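Local coordinates for glypican-1 (Homo sapiens, PDB 4YWT), which carries heparan sulfate chains at the cell surface, through which it binds collagen and takes part in Schwann cell myelination, at residues 55-60 / 64-69; 82-87 / 397-402; 254-257 / 263-266. The protein carries 3 engineered substitutions. All coordinates share one frame; numbering follows the deposited sequence.

Contact 1 (55-60 / 64-69); sequences GEHLRI and GYTCCT
His57 and Leu58 meet Thr66 and the Cys68 carbonyl in a contact within one long loop, at the cysteine-rich end of the elongated glypican fold, between helix 32-39 and helix 70-129. A type I beta turn from Gly55 to Leu58 faces an ST turn, in which Cys68 N donates to Thr66 OG1 (2.8 Å), and Thr69 then forms the N-cap of helix 70-129. Disulfides tie Cys67 to Cys31 and Cys68 to Cys258. The apolar part of the contact has Leu58 and Thr66 reaching tip to tip, with Leu58 CD2 3.8 Å from Thr66 CG2. Thr66 CG2 also lies 3.7 Å from Gly55 CA. At the other end the two segments come close as backbone alone, Gly55 CA making a CA-H...O contact of 3.2 Å with Gly64 O. The polar link belongs to His57. Its CG sits between the backbone N and the carbonyl carbon (chi1 57°), which carries the ring toward segment 64-69, and the rotation about chi2 sets the ring plane so that NE2 faces Cys68 O. His57 NE2 donates to Cys68 O over 2.6 Å, bent to 148° at the hydrogen, with the acceptor only 1° out of the imidazole plane.

Contact 2 (82-87 / 397-402); sequences AELETA and GTLCSE
Leu399 reaches from helix 391-404 toward helix 70-129 and divides its two terminal methyls between residues one helical turn apart, Leu84 and Ala87. The shorter approach is that of Leu399 CD2, 3.6 Å from Ala87 CB, whose methyl points toward the partner helix. The second methyl, Leu399 CD1, lies 4.3 Å from Leu84 CD1 in a looser contact; Leu84 leaves its helix obliquely, and the far end of the side chain brings CD1 round to the leucine opposite. Leu399 holds CG anti to its carbonyl carbon (chi1 -80°), which sends the isobutyl group out from its helix to both partners. This is plain helix-helix packing in the predominantly helical glypican fold, joining two helices from widely separated parts of the sequence without a hydrogen bond between the segments. Leu275 of helix 268-278 touches both Leu84 and Leu399, and the next residue, Cys400, is disulfide-bonded to Cys271 of that same helix. On helix 70-129 itself, Thr86 OG1 adds a second bond to a carbonyl already in use: Thr86 N and Thr86 OG1 approach Ala82 O from opposite faces of its plane, the hydroxyl at 3.2 Å and 35° above it.

Contact 3 (254-257 / 263-266); sequences YCAH and GARP
His257 and Arg265 meet edge to edge, ring against guanidinium, in a short-range contact between helix 255-258 and the loop that follows it. The polar part of the contact is one of proximity and not of hydrogen bonding. His257 CE1 lies 3.5 Å from Arg265 NH1, each group at the other's edge, and the two planes are only 18° apart, nearly coplanar. The arginine nitrogen therefore faces a ring carbon; the nearer ring nitrogen, His257 NE2, is 4.2 Å from Arg265 NH1. A cationic group at this distance would be expected to make protonation of the imidazole less easy, though the protonation state of the imidazole is unknown. Arg265 starts out pointing away from the helix, and it is the bend at chi2 (-66°) that lets the chain fold back to bring NH1 to the ring.

Aromatic packing within segment 254-257 is consistent with a restrained histidine ring. Tyr254 sets CD1 over the centre of the His257 ring, 3.9 Å above its plane, while His257 NE2 lies at the edge of the tyrosine ring.

The apolar part is small: Ala256 CB stands 4.4 Å from Ala264 CB, where the two backbones run closest. As a separate van der Waals neighbour, Ala264 O lies 4.0 Å from Ala256 CB.

Around these segments, Trp415 of strand 414-415 touches Cys255, Ala256 and Ala264 and shares a backbone hydrogen bond with Arg265, while Tyr254 packs on Leu76, Arg79 and Ser80 of helix 70-129.

In the fold
The three contacts illustrate how one end of a long helical protein is pinned together. Contacts 1 and 3 have centres 14 Å apart and do not touch; two disulfides join their neighbourhoods, Cys68 of contact 1 to Cys258 and Cys255 of contact 3 to Cys61, and Thr66 OG1 bonds to Cys258 O. Contacts 2 and 3, 16 Å between centres, do touch: Glu83 OE1 lies 3.0 Å from Tyr254 OH, a probable hydrogen bond. Helix 70-129 starts at contact 1 and carries segment 82-87; contacts 1 and 2, with centres 26 Å apart, do not touch. A calcium ion lies about 13 Å from the Leu399 side chain; contact 2 is outside its coordination.

Contact 1 (55-60 / 64-69)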
ATOM      1  N   GLY A  55     -44.959  12.128  17.184  1.00 71.38           N
ATOM      2  CA  GLY A  55     -43.575  12.289  16.771  1.00 71.68           C
ATOM      3  C   GLY A  55     -43.052  13.705  16.641  1.00 73.60           C
ATOM      4  O   GLY A  55     -42.096  13.935  15.903  1.00 75.12           O
ATOM      5  N   GLU A  56     -43.682  14.657  17.326  1.00 77.21           N
ATOM      6  CA  GLU A  56     -43.279  16.063  17.241  1.00 78.17           C
ATOM      7  C   GLU A  56     -41.783  16.274  17.484  1.00 71.34           C
ATOM      8  O   GLU A  56     -41.144  17.081  16.810  1.00 68.36           O
ATOM      9  CB  GLU A  56     -44.084  16.921  18.234  1.00 83.74           C
ATOM     10  CG  GLU A  56     -43.749  16.674  19.703  1.00 89.59           C
ATOM     11  CD  GLU A  56     -43.641  17.950  20.522  1.00 95.65           C
ATOM     12  OE1 GLU A  56     -44.641  18.693  20.642  1.00 98.60           O
ATOM     13  OE2 GLU A  56     -42.532  18.216  21.035  1.00 95.23           O
ATOM     14  N   HIS A  57     -41.232  15.531  18.437  1.00 74.47           N
ATOM     15  CA  HIS A  57     -39.923  15.829  19.001  1.00 78.19           C
ATOM     16  C   HIS A  57     -38.756  15.388  18.132  1.00 75.63           C
ATOM     17  O   HIS A  57     -37.624  15.829  18.343  1.00 72.09           O
ATOM     18  CB  HIS A  57     -39.811  15.169  20.372  1.00 80.04           C
ATOM     19  CG  HIS A  57     -40.029  13.690  20.339  1.00 83.62           C
ATOM     20  ND1 HIS A  57     -41.269  13.126  20.133  1.00 85.90           N
ATOM     21  CD2 HIS A  57     -39.162  12.657  20.465  1.00 85.25           C
ATOM     22  CE1 HIS A  57     -41.160  11.809  20.145  1.00 86.66           C
ATOM     23  NE2 HIS A  57     -39.891  11.499  20.344  1.00 84.71           N
ATOM     24  N   LEU A  58     -39.032  14.519  17.163  1.00 78.90           N
ATOM     25  CA  LEU A  58     -37.969  13.903  16.383  1.00 82.34           C
ATOM     26  C   LEU A  58     -37.163  14.951  15.625  1.00 83.40           C
ATOM     27  O   LEU A  58     -37.708  15.718  14.831  1.00 87.43           O
ATOM     28  CB  LEU A  58     -38.562  12.890  15.399  1.00 77.76           C
ATOM     29  CG  LEU A  58     -39.584  11.887  15.943  1.00 75.10           C
ATOM     30  CD1 LEU A  58     -40.221  11.112  14.799  1.00 73.45           C
ATOM     31  CD2 LEU A  58     -38.947  10.941  16.948  1.00 74.31           C
ATOM     32  N   ARG A  59     -35.859  14.974  15.882  1.00 84.71           N
ATOM     33  CA  ARG A  59     -34.939  15.835  15.149  1.00 83.83           C
ATOM     34  C   ARG A  59     -34.491  15.213  13.829  1.00 77.48           C
ATOM     35  O   ARG A  59     -34.295  15.918  12.840  1.00 77.35           O
ATOM     36  CB  ARG A  59     -33.727  16.176  16.018  1.00 95.12           C
ATOM     37  CG  ARG A  59     -34.076  16.995  17.256  1.00103.95           C
ATOM     38  CD  ARG A  59     -34.426  18.443  16.905  1.00108.99           C
ATOM     39  NE  ARG A  59     -33.278  19.193  16.398  1.00111.07           N
ATOM     40  CZ  ARG A  59     -33.347  20.423  15.898  1.00111.44           C
ATOM     41  NH1 ARG A  59     -34.512  21.055  15.836  1.00113.03           N
ATOM     42  NH2 ARG A  59     -32.249  21.027  15.463  1.00111.57           N
ATOM     43  N   ILE A  60     -34.324  13.894  13.823  1.00 68.06           N
ATOM     44  CA  ILE A  60     -33.756  13.198  12.670  1.00 59.13           C
ATOM     45  C   ILE A  60     -34.791  12.392  11.888  1.00 55.29           C
ATOM     46  O   ILE A  60     -35.063  12.688  10.724  1.00 55.64           O
ATOM     47  CB  ILE A  60     -32.612  12.255  13.093  1.00 57.37           C
ATOM     48  CG1 ILE A  60     -31.540  13.028  13.863  1.00 55.33           C
ATOM     49  CG2 ILE A  60     -32.008  11.569  11.877  1.00 52.19           C
ATOM     50  CD1 ILE A  60     -30.681  12.159  14.753  1.00 49.61           C
ATOM     51  N   GLY A  64     -43.629  11.558  12.566  1.00 75.40           N
ATOM     52  CA  GLY A  64     -44.780  10.689  12.434  1.00 72.94           C
ATOM     53  C   GLY A  64     -44.857   9.902  13.723  1.00 72.15           C
ATOM     54  O   GLY A  64     -43.995  10.056  14.587  1.00 69.90           O
ATOM     55  N   TYR A  65     -45.870   9.056  13.866  1.00 68.94           N
ATOM     56  CA  TYR A  65     -46.063   8.341  15.120  1.00 70.59           C
ATOM     57  C   TYR A  65     -44.925   7.360  15.377  1.00 61.71           C
ATOM     58  O   TYR A  65     -44.599   6.526  14.532  1.00 60.41           O
ATOM     59  CB  TYR A  65     -47.416   7.634  15.120  1.00 64.02           C
ATOM     60  CG  TYR A  65     -48.556   8.611  15.265  1.00 65.41           C
ATOM     61  CD1 TYR A  65     -48.756   9.296  16.455  1.00 67.12           C
ATOM     62  CD2 TYR A  65     -49.410   8.878  14.203  1.00 66.95           C
ATOM     63  CE1 TYR A  65     -49.786  10.204  16.594  1.00 68.48           C
ATOM     64  CE2 TYR A  65     -50.443   9.787  14.331  1.00 69.41           C
ATOM     65  CZ  TYR A  65     -50.626  10.446  15.530  1.00 68.09           C
ATOM     66  OH  TYR A  65     -51.653  11.351  15.668  1.00 83.12           O
ATOM     67  N   THR A  66     -44.327   7.476  16.558  1.00 62.56           N
ATOM     68  CA  THR A  66     -43.070   6.804  16.853  1.00 67.60           C
ATOM     69  C   THR A  66     -43.030   6.166  18.236  1.00 69.18           C
ATOM     70  O   THR A  66     -43.757   6.569  19.143  1.00 65.52           O
ATOM     71  CB  THR A  66     -41.888   7.787  16.743  1.00 69.46           C
ATOM     72  OG1 THR A  66     -40.680   7.135  17.155  1.00 73.82           O
ATOM     73  CG2 THR A  66     -42.127   9.002  17.627  1.00 61.84           C
ATOM     74  N   CYS A  67     -42.176   5.157  18.381  1.00 68.82           N
ATOM     75  CA  CYS A  67     -41.911   4.540  19.675  1.00 64.64           C
ATOM     76  C   CYS A  67     -40.669   5.136  20.329  1.00 64.70           C
ATOM     77  O   CYS A  67     -40.246   4.689  21.393  1.00 66.72           O
ATOM     78  CB  CYS A  67     -41.752   3.028  19.529  1.00 64.58           C
ATOM     79  SG  CYS A  67     -43.303   2.155  19.251  1.00110.62           S
ATOM     80  N   CYS A  68     -40.076   6.132  19.678  1.00 64.88           N
ATOM     81  CA  CYS A  68     -38.834   6.725  20.162  1.00 64.63           C
ATOM     82  C   CYS A  68     -39.040   8.087  20.817  1.00 71.78           C
ATOM     83  O   CYS A  68     -39.785   8.925  20.309  1.00 72.50           O
ATOM     84  CB  CYS A  68     -37.831   6.860  19.013  1.00 59.98           C
ATOM     85  SG  CYS A  68     -37.120   5.300  18.443  1.00 81.47           S
ATOM     86  N   THR A  69     -38.373   8.297  21.947  1.00 74.60           N
ATOM     87  CA  THR A  69     -38.331   9.609  22.578  1.00 78.88           C
ATOM     88  C   THR A  69     -37.050  10.320  22.155  1.00 77.48           C
ATOM     89  O   THR A  69     -36.260   9.773  21.386  1.00 78.73           O
ATOM     90  CB  THR A  69     -38.400   9.517  24.115  1.00 75.91           C
ATOM     91  OG1 THR A  69     -37.241   8.837  24.613  1.00 68.08           O
ATOM     92  CG2 THR A  69     -39.654   8.772  24.551  1.00 74.69           C
TER

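Contact 2 (82-87 / 397-402)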
ATOM      1  N   ALA A  82     -21.296   5.208  16.059  1.00 47.10           N
ATOM      2  CA  ALA A  82     -20.191   4.434  16.614  1.00 49.88           C
ATOM      3  C   ALA A  82     -19.991   3.125  15.852  1.00 52.34           C
ATOM      4  O   ALA A  82     -18.858   2.694  15.619  1.00 52.36           O
ATOM      5  CB  ALA A  82     -20.430   4.156  18.089  1.00 51.40           C
ATOM      6  N   GLU A  83     -21.100   2.505  15.461  1.00 49.36           N
ATOM      7  CA  GLU A  83     -21.062   1.249  14.722  1.00 46.91           C
ATOM      8  C   GLU A  83     -20.411   1.431  13.349  1.00 49.12           C
ATOM      9  O   GLU A  83     -19.537   0.645  12.953  1.00 54.06           O
ATOM     10  CB  GLU A  83     -22.476   0.676  14.585  1.00 47.47           C
ATOM     11  CG  GLU A  83     -23.025   0.104  15.890  1.00 51.15           C
ATOM     12  CD  GLU A  83     -24.530  -0.104  15.866  1.00 58.67           C
ATOM     13  OE1 GLU A  83     -25.205   0.477  14.990  1.00 57.87           O
ATOM     14  OE2 GLU A  83     -25.040  -0.848  16.730  1.00 57.04           O
ATOM     15  N   LEU A  84     -20.828   2.473  12.630  1.00 42.82           N
ATOM     16  CA  LEU A  84     -20.211   2.789  11.343  1.00 43.48           C
ATOM     17  C   LEU A  84     -18.712   3.047  11.503  1.00 44.30           C
ATOM     18  O   LEU A  84     -17.900   2.570  10.697  1.00 41.53           O
ATOM     19  CB  LEU A  84     -20.887   4.000  10.695  1.00 43.11           C
ATOM     20  CG  LEU A  84     -20.250   4.476   9.386  1.00 45.49           C
ATOM     21  CD1 LEU A  84     -20.205   3.354   8.361  1.00 46.67           C
ATOM     22  CD2 LEU A  84     -20.992   5.676   8.825  1.00 47.62           C
ATOM     23  N   GLU A  85     -18.350   3.792  12.547  1.00 48.93           N
ATOM     24  CA  GLU A  85     -16.940   4.033  12.854  1.00 43.67           C
ATOM     25  C   GLU A  85     -16.171   2.724  13.030  1.00 52.49           C
ATOM     26  O   GLU A  85     -15.090   2.537  12.453  1.00 57.78           O
ATOM     27  CB  GLU A  85     -16.799   4.888  14.114  1.00 47.37           C
ATOM     28  CG  GLU A  85     -16.935   6.382  13.875  1.00 56.10           C
ATOM     29  CD  GLU A  85     -16.551   7.202  15.092  1.00 68.34           C
ATOM     30  OE1 GLU A  85     -16.412   6.614  16.186  1.00 71.52           O
ATOM     31  OE2 GLU A  85     -16.377   8.430  14.952  1.00 70.86           O
ATOM     32  N   THR A  86     -16.740   1.821  13.826  1.00 50.28           N
ATOM     33  CA  THR A  86     -16.125   0.526  14.096  1.00 49.86           C
ATOM     34  C   THR A  86     -15.910  -0.267  12.811  1.00 44.57           C
ATOM     35  O   THR A  86     -14.816  -0.791  12.570  1.00 49.30           O
ATOM     36  CB  THR A  86     -16.979  -0.306  15.075  1.00 50.34           C
ATOM     37  OG1 THR A  86     -16.938   0.294  16.376  1.00 55.35           O
ATOM     38  CG2 THR A  86     -16.453  -1.730  15.171  1.00 45.64           C
ATOM     39  N   ALA A  87     -16.952  -0.346  11.986  1.00 36.98           N
ATOM     40  CA  ALA A  87     -16.849  -1.048  10.707  1.00 43.30           C
ATOM     41  C   ALA A  87     -15.720  -0.471   9.848  1.00 44.91           C
ATOM     42  O   ALA A  87     -14.820  -1.201   9.384  1.00 43.87           O
ATOM     43  CB  ALA A  87     -18.170  -0.979   9.961  1.00 35.90           C
ATOM     44  N   GLY A 397     -20.136  -0.199  -0.858  1.00 41.34           N
ATOM     45  CA  GLY A 397     -20.684  -1.465  -1.311  1.00 31.34           C
ATOM     46  C   GLY A 397     -20.416  -2.608  -0.351  1.00 42.66           C
ATOM     47  O   GLY A 397     -21.319  -3.379  -0.028  1.00 40.60           O
ATOM     48  N   THR A 398     -19.176  -2.714   0.114  1.00 45.11           N
ATOM     49  CA  THR A 398     -18.793  -3.797   1.013  1.00 46.83           C
ATOM     50  C   THR A 398     -19.350  -3.590   2.418  1.00 46.88           C
ATOM     51  O   THR A 398     -19.814  -4.539   3.051  1.00 47.30           O
ATOM     52  CB  THR A 398     -17.261  -3.952   1.096  1.00 44.09           C
ATOM     53  OG1 THR A 398     -16.693  -2.805   1.741  1.00 51.24           O
ATOM     54  CG2 THR A 398     -16.662  -4.107  -0.295  1.00 42.15           C
ATOM     55  N   LEU A 399     -19.306  -2.352   2.904  1.00 42.74           N
ATOM     56  CA  LEU A 399     -19.834  -2.051   4.231  1.00 46.06           C
ATOM     57  C   LEU A 399     -21.340  -2.291   4.295  1.00 41.96           C
ATOM     58  O   LEU A 399     -21.860  -2.736   5.317  1.00 41.68           O
ATOM     59  CB  LEU A 399     -19.515  -0.610   4.632  1.00 44.87           C
ATOM     60  CG  LEU A 399     -18.103  -0.368   5.163  1.00 47.06           C
ATOM     61  CD1 LEU A 399     -17.910   1.091   5.548  1.00 43.81           C
ATOM     62  CD2 LEU A 399     -17.818  -1.282   6.344  1.00 46.58           C
ATOM     63  N   CYS A 400     -22.033  -1.994   3.201  1.00 44.11           N
ATOM     64  CA  CYS A 400     -23.467  -2.242   3.118  1.00 48.14           C
ATOM     65  C   CYS A 400     -23.759  -3.730   2.980  1.00 54.19           C
ATOM     66  O   CYS A 400     -24.648  -4.262   3.646  1.00 53.05           O
ATOM     67  CB  CYS A 400     -24.078  -1.482   1.939  1.00 50.81           C
ATOM     68  SG  CYS A 400     -24.289   0.286   2.220  1.00 51.31           S
ATOM     69  N   SER A 401     -23.004  -4.394   2.110  1.00 54.97           N
ATOM     70  CA  SER A 401     -23.211  -5.812   1.838  1.00 58.83           C
ATOM     71  C   SER A 401     -22.967  -6.678   3.069  1.00 67.78           C
ATOM     72  O   SER A 401     -23.671  -7.664   3.291  1.00 70.15           O
ATOM     73  CB  SER A 401     -22.303  -6.273   0.695  1.00 58.51           C
ATOM     74  OG  SER A 401     -22.397  -7.672   0.500  1.00 61.56           O
ATOM     75  N   GLU A 402     -21.975  -6.303   3.868  1.00 68.42           N
ATOM     76  CA  GLU A 402     -21.568  -7.128   5.000  1.00 75.24           C
ATOM     77  C   GLU A 402     -22.421  -6.921   6.251  1.00 81.21           C
ATOM     78  O   GLU A 402     -22.799  -7.888   6.914  1.00 84.39           O
ATOM     79  CB  GLU A 402     -20.098  -6.867   5.337  1.00 74.26           C
ATOM     80  CG  GLU A 402     -19.118  -7.528   4.381  1.00 77.43           C
ATOM     81  CD  GLU A 402     -17.669  -7.252   4.742  1.00 81.29           C
ATOM     82  OE1 GLU A 402     -17.420  -6.332   5.550  1.00 82.30           O
ATOM     83  OE2 GLU A 402     -16.781  -7.959   4.220  1.00 81.01           O
TER

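Contact 3 (254-257 / 263-266)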
ATOM      1  N   TYR A 254     -31.787   3.095  12.299  1.00 53.75           N
ATOM      2  CA  TYR A 254     -32.713   2.942  13.417  1.00 53.70           C
ATOM      3  C   TYR A 254     -34.009   3.737  13.291  1.00 57.68           C
ATOM      4  O   TYR A 254     -34.863   3.671  14.174  1.00 57.86           O
ATOM      5  CB  TYR A 254     -32.008   3.321  14.720  1.00 52.89           C
ATOM      6  CG  TYR A 254     -30.901   2.365  15.088  1.00 53.63           C
ATOM      7  CD1 TYR A 254     -31.124   0.994  15.111  1.00 56.57           C
ATOM      8  CD2 TYR A 254     -29.628   2.827  15.392  1.00 50.11           C
ATOM      9  CE1 TYR A 254     -30.114   0.111  15.440  1.00 54.79           C
ATOM     10  CE2 TYR A 254     -28.611   1.952  15.722  1.00 49.66           C
ATOM     11  CZ  TYR A 254     -28.859   0.595  15.743  1.00 52.24           C
ATOM     12  OH  TYR A 254     -27.848  -0.279  16.070  1.00 56.54           O
ATOM     13  N   CYS A 255     -34.167   4.484  12.203  1.00 58.20           N
ATOM     14  CA  CYS A 255     -35.420   5.194  11.976  1.00 49.08           C
ATOM     15  C   CYS A 255     -36.517   4.220  11.561  1.00 49.71           C
ATOM     16  O   CYS A 255     -37.705   4.514  11.699  1.00 50.87           O
ATOM     17  CB  CYS A 255     -35.250   6.288  10.923  1.00 47.88           C
ATOM     18  SG  CYS A 255     -34.778   7.891  11.613  1.00 76.22           S
ATOM     19  N   ALA A 256     -36.112   3.061  11.052  1.00 49.03           N
ATOM     20  CA  ALA A 256     -37.052   1.985  10.769  1.00 59.92           C
ATOM     21  C   ALA A 256     -37.680   1.517  12.074  1.00 59.53           C
ATOM     22  O   ALA A 256     -38.889   1.294  12.156  1.00 53.13           O
ATOM     23  CB  ALA A 256     -36.358   0.835  10.061  1.00 48.89           C
ATOM     24  N   HIS A 257     -36.842   1.378  13.095  1.00 55.18           N
ATOM     25  CA  HIS A 257     -37.293   0.984  14.422  1.00 55.52           C
ATOM     26  C   HIS A 257     -38.259   2.018  14.987  1.00 58.60           C
ATOM     27  O   HIS A 257     -39.332   1.676  15.482  1.00 60.06           O
ATOM     28  CB  HIS A 257     -36.104   0.806  15.371  1.00 57.30           C
ATOM     29  CG  HIS A 257     -35.147  -0.270  14.957  1.00 60.78           C
ATOM     30  ND1 HIS A 257     -34.737  -0.447  13.653  1.00 63.55           N
ATOM     31  CD2 HIS A 257     -34.514  -1.224  15.681  1.00 63.92           C
ATOM     32  CE1 HIS A 257     -33.896  -1.464  13.591  1.00 63.92           C
ATOM     33  NE2 HIS A 257     -33.745  -1.954  14.808  1.00 66.57           N
ATOM     34  N   GLY A 263     -38.192  -4.678  12.180  1.00 66.04           N
ATOM     35  CA  GLY A 263     -37.801  -5.846  11.413  1.00 62.54           C
ATOM     36  C   GLY A 263     -37.349  -5.479  10.013  1.00 63.19           C
ATOM     37  O   GLY A 263     -36.701  -6.273   9.330  1.00 64.98           O
ATOM     38  N   ALA A 264     -37.693  -4.269   9.585  1.00 63.14           N
ATOM     39  CA  ALA A 264     -37.326  -3.796   8.256  1.00 62.73           C
ATOM     40  C   ALA A 264     -35.837  -3.475   8.180  1.00 69.58           C
ATOM     41  O   ALA A 264     -35.272  -2.875   9.095  1.00 73.88           O
ATOM     42  CB  ALA A 264     -38.151  -2.576   7.878  1.00 65.44           C
ATOM     43  N   ARG A 265     -35.210  -3.875   7.080  1.00 62.85           N
ATOM     44  CA  ARG A 265     -33.794  -3.611   6.868  1.00 62.33           C
ATOM     45  C   ARG A 265     -33.611  -2.682   5.672  1.00 61.34           C
ATOM     46  O   ARG A 265     -34.424  -2.689   4.749  1.00 55.96           O
ATOM     47  CB  ARG A 265     -33.030  -4.924   6.669  1.00 66.30           C
ATOM     48  CG  ARG A 265     -32.674  -5.619   7.974  1.00 73.55           C
ATOM     49  CD  ARG A 265     -31.670  -4.793   8.764  1.00 78.47           C
ATOM     50  NE  ARG A 265     -31.486  -5.283  10.126  1.00 87.02           N
ATOM     51  CZ  ARG A 265     -31.793  -4.587  11.216  1.00 93.17           C
ATOM     52  NH1 ARG A 265     -32.300  -3.366  11.104  1.00 94.05           N
ATOM     53  NH2 ARG A 265     -31.593  -5.108  12.419  1.00 96.52           N
ATOM     54  N   PRO A 266     -32.539  -1.872   5.691  1.00 53.99           N
ATOM     55  CA  PRO A 266     -32.339  -0.838   4.669  1.00 52.09           C
ATOM     56  C   PRO A 266     -32.137  -1.394   3.266  1.00 41.22           C
ATOM     57  O   PRO A 266     -31.514  -2.440   3.097  1.00 41.05           O
ATOM     58  CB  PRO A 266     -31.068  -0.120   5.139  1.00 40.93           C
ATOM     59  CG  PRO A 266     -30.956  -0.434   6.588  1.00 41.87           C
ATOM     60  CD  PRO A 266     -31.502  -1.814   6.734  1.00 62.42           C
TER